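Local coordinates for putative capsular polysaccharide biosynthesis protein (PDB 6EWJ) that is probably a pyridoxal phosphate-dependent sugar aminotransferase of the DegT/DnrJ/EryC1 family, serving teichoic acid biosynthesis in Streptococcus pneumoniae, at residues Cys94-Ile97 with Thr98-Gly101; Ala328-Glu331 with Glu332-Ile336. All blocks are in the same frame, centred on the assembly; numbering follows the deposited sequence.

Interaction 1 (Cys94-Ile97 with Thr98-Gly101); sequences CSVI and THVG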
loop_
_atom_site.group_PDB
_atom_site.type_symbol
_atom_site.label_atom_id
_atom_site.label_comp_id
_atom_site.label_asym_id
_atom_site.label_seq_id
_atom_site.Cartn_x
_atom_site.Cartn_y
_atom_site.Cartn_z
ATOM N N CYS A 94 9.825 -7.037 -11.902
ATOM C CA CYS A 94 10.295 -8.352 -11.540
ATOM C C CYS A 94 10.064 -8.743 -10.096
ATOM O O CYS A 94 9.775 -9.918 -9.797
ATOM C CB CYS A 94 11.781 -8.436 -11.871
ATOM S SG CYS A 94 12.416 -10.147 -11.884
ATOM N N SER A 95 10.236 -7.785 -9.191
ATOM C CA SER A 95 10.101 -8.043 -7.766
ATOM C C SER A 95 8.747 -8.632 -7.398
ATOM O O SER A 95 8.663 -9.500 -6.538
ATOM C CB SER A 95 10.287 -6.760 -6.964
ATOM O OG SER A 95 9.318 -5.804 -7.293
ATOM N N VAL A 96 7.708 -8.217 -8.090
ATOM C CA VAL A 96 6.365 -8.754 -7.806
ATOM C C VAL A 96 6.239 -10.248 -8.090
ATOM O O VAL A 96 5.411 -10.919 -7.496
ATOM C CB VAL A 96 5.250 -7.962 -8.559
ATOM C CG1 VAL A 96 5.248 -6.469 -8.171
ATOM C CG2 VAL A 96 5.342 -8.125 -10.040
ATOM N N ILE A 97 7.049 -10.752 -9.027
ATOM C CA ILE A 97 7.084 -12.169 -9.351
ATOM C C ILE A 97 7.555 -12.917 -8.132
ATOM O O ILE A 97 6.954 -13.938 -7.721
ATOM C CB ILE A 97 8.014 -12.462 -10.526
ATOM C CG1 ILE A 97 7.559 -11.676 -11.781
ATOM C CG2 ILE A 97 8.044 -13.959 -10.805
ATOM C CD1 ILE A 97 8.590 -11.595 -12.869
ATOM N N THR A 98 8.593 -12.383 -7.490
ATOM C CA THR A 98 9.133 -13.048 -6.297
ATOM C C THR A 98 8.140 -12.900 -5.145
ATOM O O THR A 98 8.029 -13.809 -4.304
ATOM C CB THR A 98 10.531 -12.544 -5.902
ATOM O OG1 THR A 98 10.458 -11.189 -5.468
ATOM C CG2 THR A 98 11.501 -12.639 -7.090
ATOM N N HIS A 99 7.404 -11.793 -5.100
ATOM C CA HIS A 99 6.410 -11.599 -4.050
ATOM C C HIS A 99 5.354 -12.673 -3.990
ATOM O O HIS A 99 4.975 -13.113 -2.888
ATOM C CB HIS A 99 5.713 -10.261 -4.146
ATOM C CG HIS A 99 6.614 -9.096 -3.905
ATOM N ND1 HIS A 99 6.173 -7.795 -3.994
ATOM C CD2 HIS A 99 7.931 -9.029 -3.576
ATOM C CE1 HIS A 99 7.173 -6.972 -3.754
ATOM N NE2 HIS A 99 8.268 -7.700 -3.539
ATOM N N VAL A 100 4.891 -13.131 -5.148
ATOM C CA VAL A 100 3.880 -14.180 -5.203
ATOM C C VAL A 100 4.486 -15.573 -5.175
ATOM O O VAL A 100 3.781 -16.575 -5.200
ATOM C CB VAL A 100 2.949 -14.011 -6.442
ATOM C CG1 VAL A 100 2.304 -12.668 -6.415
ATOM C CG2 VAL A 100 3.709 -14.234 -7.759
ATOM N N GLY A 101 5.818 -15.643 -5.152
ATOM C CA GLY A 101 6.540 -16.891 -5.040
ATOM C C GLY A 101 6.817 -17.606 -6.345
ATOM O O GLY A 101 7.228 -18.742 -6.315
#
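Thr98 and His99 both bond to Ser95 O in the last turn of helix 92-99. His99 N meets Ser95 O at 3.0 Å in the usual helical bond, and the hydroxyl Thr98 OG1 donates to that oxygen at 2.7 Å, on a lone pair in the carbonyl plane. Thr98 can bend back in this way because OG1 sits between its own backbone N and carbonyl carbon (chi1 67°). Ser95 O also lies over one face of the His99 imidazole, 3.0 Å from the ring plane and offset toward the rim, while Val96 CA makes a CH-pi contact 4.2 Å from the ring centroid. Both ring nitrogens are bonded beyond the turn, ND1 to Glu69 and NE2 to Pro260 O of the second subunit, which fixes the rotation of the ring. Toward the exposed end the bonding slackens: Val100 N bonds to Val96 O at 3.3 Å and only weakly to Ile97 O. There Gly101, with positive phi (87°), closes the helix in a Schellman motif. The helix is the crossover of a beta-alpha-beta unit: Ile97 packs on Val83 and Val85 of strand 82-86 and on Pro104 of strand 103-107, and Val96 faces Thr65, Glu69 and Leu72 of helix 64-74.

Interaction 2 (Ala328-Glu331 with Glu332-Ile336); sequences ASLE and ERNLI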
loop_
_atom_site.group_PDB
_atom_site.type_symbol
_atom_site.label_atom_id
_atom_site.label_comp_id
_atom_site.label_asym_id
_atom_site.label_seq_id
_atom_site.Cartn_x
_atom_site.Cartn_y
_atom_site.Cartn_z
ATOM N N ALA A 328 30.473 5.125 -27.153
ATOM C CA ALA A 328 30.853 5.439 -25.773
ATOM C C ALA A 328 30.926 4.167 -24.917
ATOM O O ALA A 328 30.001 3.360 -24.904
ATOM C CB ALA A 328 29.859 6.443 -25.147
ATOM N N SER A 329 32.016 4.027 -24.181
ATOM C CA SER A 329 32.131 2.966 -23.173
ATOM C C SER A 329 31.334 3.308 -21.921
ATOM O O SER A 329 30.915 4.437 -21.719
ATOM C CB SER A 329 33.596 2.746 -22.776
ATOM O OG SER A 329 34.095 3.834 -22.001
ATOM N N LEU A 330 31.187 2.307 -21.061
ATOM C CA LEU A 330 30.657 2.493 -19.713
ATOM C C LEU A 330 31.264 3.687 -18.988
ATOM O O LEU A 330 30.540 4.551 -18.483
ATOM C CB LEU A 330 30.887 1.234 -18.857
ATOM C CG LEU A 330 30.256 1.275 -17.452
ATOM C CD1 LEU A 330 28.750 1.470 -17.550
ATOM C CD2 LEU A 330 30.567 0.001 -16.703
ATOM N N GLU A 331 32.590 3.742 -18.966
ATOM C CA GLU A 331 33.306 4.756 -18.233
ATOM C C GLU A 331 33.088 6.131 -18.835
ATOM O O GLU A 331 32.926 7.147 -18.128
ATOM C CB GLU A 331 34.784 4.356 -18.147
ATOM C CG GLU A 331 35.641 5.431 -17.500
ATOM C CD GLU A 331 37.031 4.953 -17.136
ATOM O OE1 GLU A 331 37.460 3.877 -17.652
ATOM O OE2 GLU A 331 37.689 5.696 -16.369
ATOM N N GLU A 332 33.022 6.163 -20.152
ATOM C CA GLU A 332 32.826 7.420 -20.879
ATOM C C GLU A 332 31.406 7.921 -20.688
ATOM O O GLU A 332 31.192 9.117 -20.497
ATOM C CB GLU A 332 33.175 7.250 -22.362
ATOM C CG GLU A 332 34.659 7.045 -22.613
ATOM C CD GLU A 332 34.965 6.582 -24.035
ATOM O OE1 GLU A 332 34.087 5.955 -24.670
ATOM O OE2 GLU A 332 36.066 6.852 -24.516
ATOM N N ARG A 333 30.436 7.012 -20.710
ATOM C CA ARG A 333 29.030 7.381 -20.398
ATOM C C ARG A 333 28.948 8.021 -19.035
ATOM O O ARG A 333 28.273 9.054 -18.848
ATOM C CB ARG A 333 28.076 6.176 -20.451
ATOM C CG ARG A 333 26.562 6.558 -20.401
ATOM C CD ARG A 333 25.983 6.781 -19.005
ATOM N NE ARG A 333 26.321 5.659 -18.143
ATOM C CZ ARG A 333 25.709 4.488 -18.155
ATOM N NH1 ARG A 333 24.671 4.249 -18.936
ATOM N NH2 ARG A 333 26.139 3.550 -17.326
ATOM N N ASN A 334 29.592 7.408 -18.048
ATOM C CA ASN A 334 29.483 7.916 -16.675
ATOM C C ASN A 334 30.098 9.312 -16.605
ATOM O O ASN A 334 29.514 10.177 -15.979
ATOM C CB ASN A 334 30.112 6.950 -15.657
ATOM C CG ASN A 334 29.416 5.586 -15.612
ATOM O OD1 ASN A 334 28.282 5.399 -16.073
ATOM N ND2 ASN A 334 30.124 4.599 -15.014
ATOM N N LEU A 335 31.243 9.515 -17.278
ATOM C CA LEU A 335 31.901 10.840 -17.318
ATOM C C LEU A 335 30.989 11.878 -17.953
ATOM O O LEU A 335 30.779 12.944 -17.368
ATOM C CB LEU A 335 33.267 10.805 -18.029
ATOM C CG LEU A 335 34.072 12.129 -18.101
ATOM C CD1 LEU A 335 34.179 12.853 -16.744
ATOM C CD2 LEU A 335 35.455 11.896 -18.663
ATOM N N ILE A 336 30.349 11.523 -19.073
ATOM C CA ILE A 336 29.366 12.427 -19.729
ATOM C C ILE A 336 28.222 12.856 -18.765
ATOM O O ILE A 336 27.860 14.030 -18.702
ATOM C CB ILE A 336 28.799 11.823 -21.040
ATOM C CG1 ILE A 336 29.900 11.741 -22.112
ATOM C CG2 ILE A 336 27.645 12.678 -21.583
ATOM C CD1 ILE A 336 29.569 10.868 -23.313
#
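Ser329 and Glu332 form a capping box at the start of helix 330-342. The backbone N-H of Ser329 meets Glu332 OE1 in a nearly straight bond (2.9 Å, 174°), on the anti side of that oxygen and somewhat out of the carboxylate plane. In return, Ser329 OG accepts from Glu332 N at 3.2 Å, capping a first-turn N-H that has no acceptor earlier in the helix; the same hydroxyl adds a weak bond to OE1. With Glu332 CG beside its backbone N (chi1 -69°), that carbon lies against Ser329 OG at 3.3 Å, and the extended chain beyond carries OE1 to Ser329 N. The first regular helical bond follows, from Arg333 N to Ser329 O at 2.8 Å.

Around this first shell, Leu330 N is held by Glu378 OE2, while the side chain of Leu330 packs on Tyr374 and Phe377 of helix 371-378. Leu330 CD1 also meets Arg333 NH2 obliquely at 3.3 Å. The Arg333 chain bends at chi2 and chi3, and its NH1 finds a partner in Glu380 O. Trp253 of the second subunit adds a cation-pi contact to Arg333 and packs on Asn334. On the helix itself, the Asn334 amide lies at the edge of the guanidinium: Arg333 NE and NH2 converge on the single atom Asn334 OD1, at 2.9 and 3.1 Å, and that oxygen lies only 3° out of the guanidinium plane.

The two contacts treat opposite ends of helices: interaction 1 closes the C-terminal end of helix 92-99, interaction 2 opens the N-terminal end of helix 330-342. They share no element and lie about 19 Å apart at their nearest atoms. Interaction 1 is partly buried, wedged between strands of the large sheet and helix 64-74, with Val96 beside the cofactor-binding Thr65; a hydroxyl and a backbone N-H share one carbonyl oxygen there, with an imidazole face over it. Interaction 2 is a surface contact whose carboxylate serves a serine at the helix start and whose guanidinium serves an asparagine amide, with Ile336 directed to helix 391-409. Both nevertheless reach the second subunit, His99 stacking on its Tyr262.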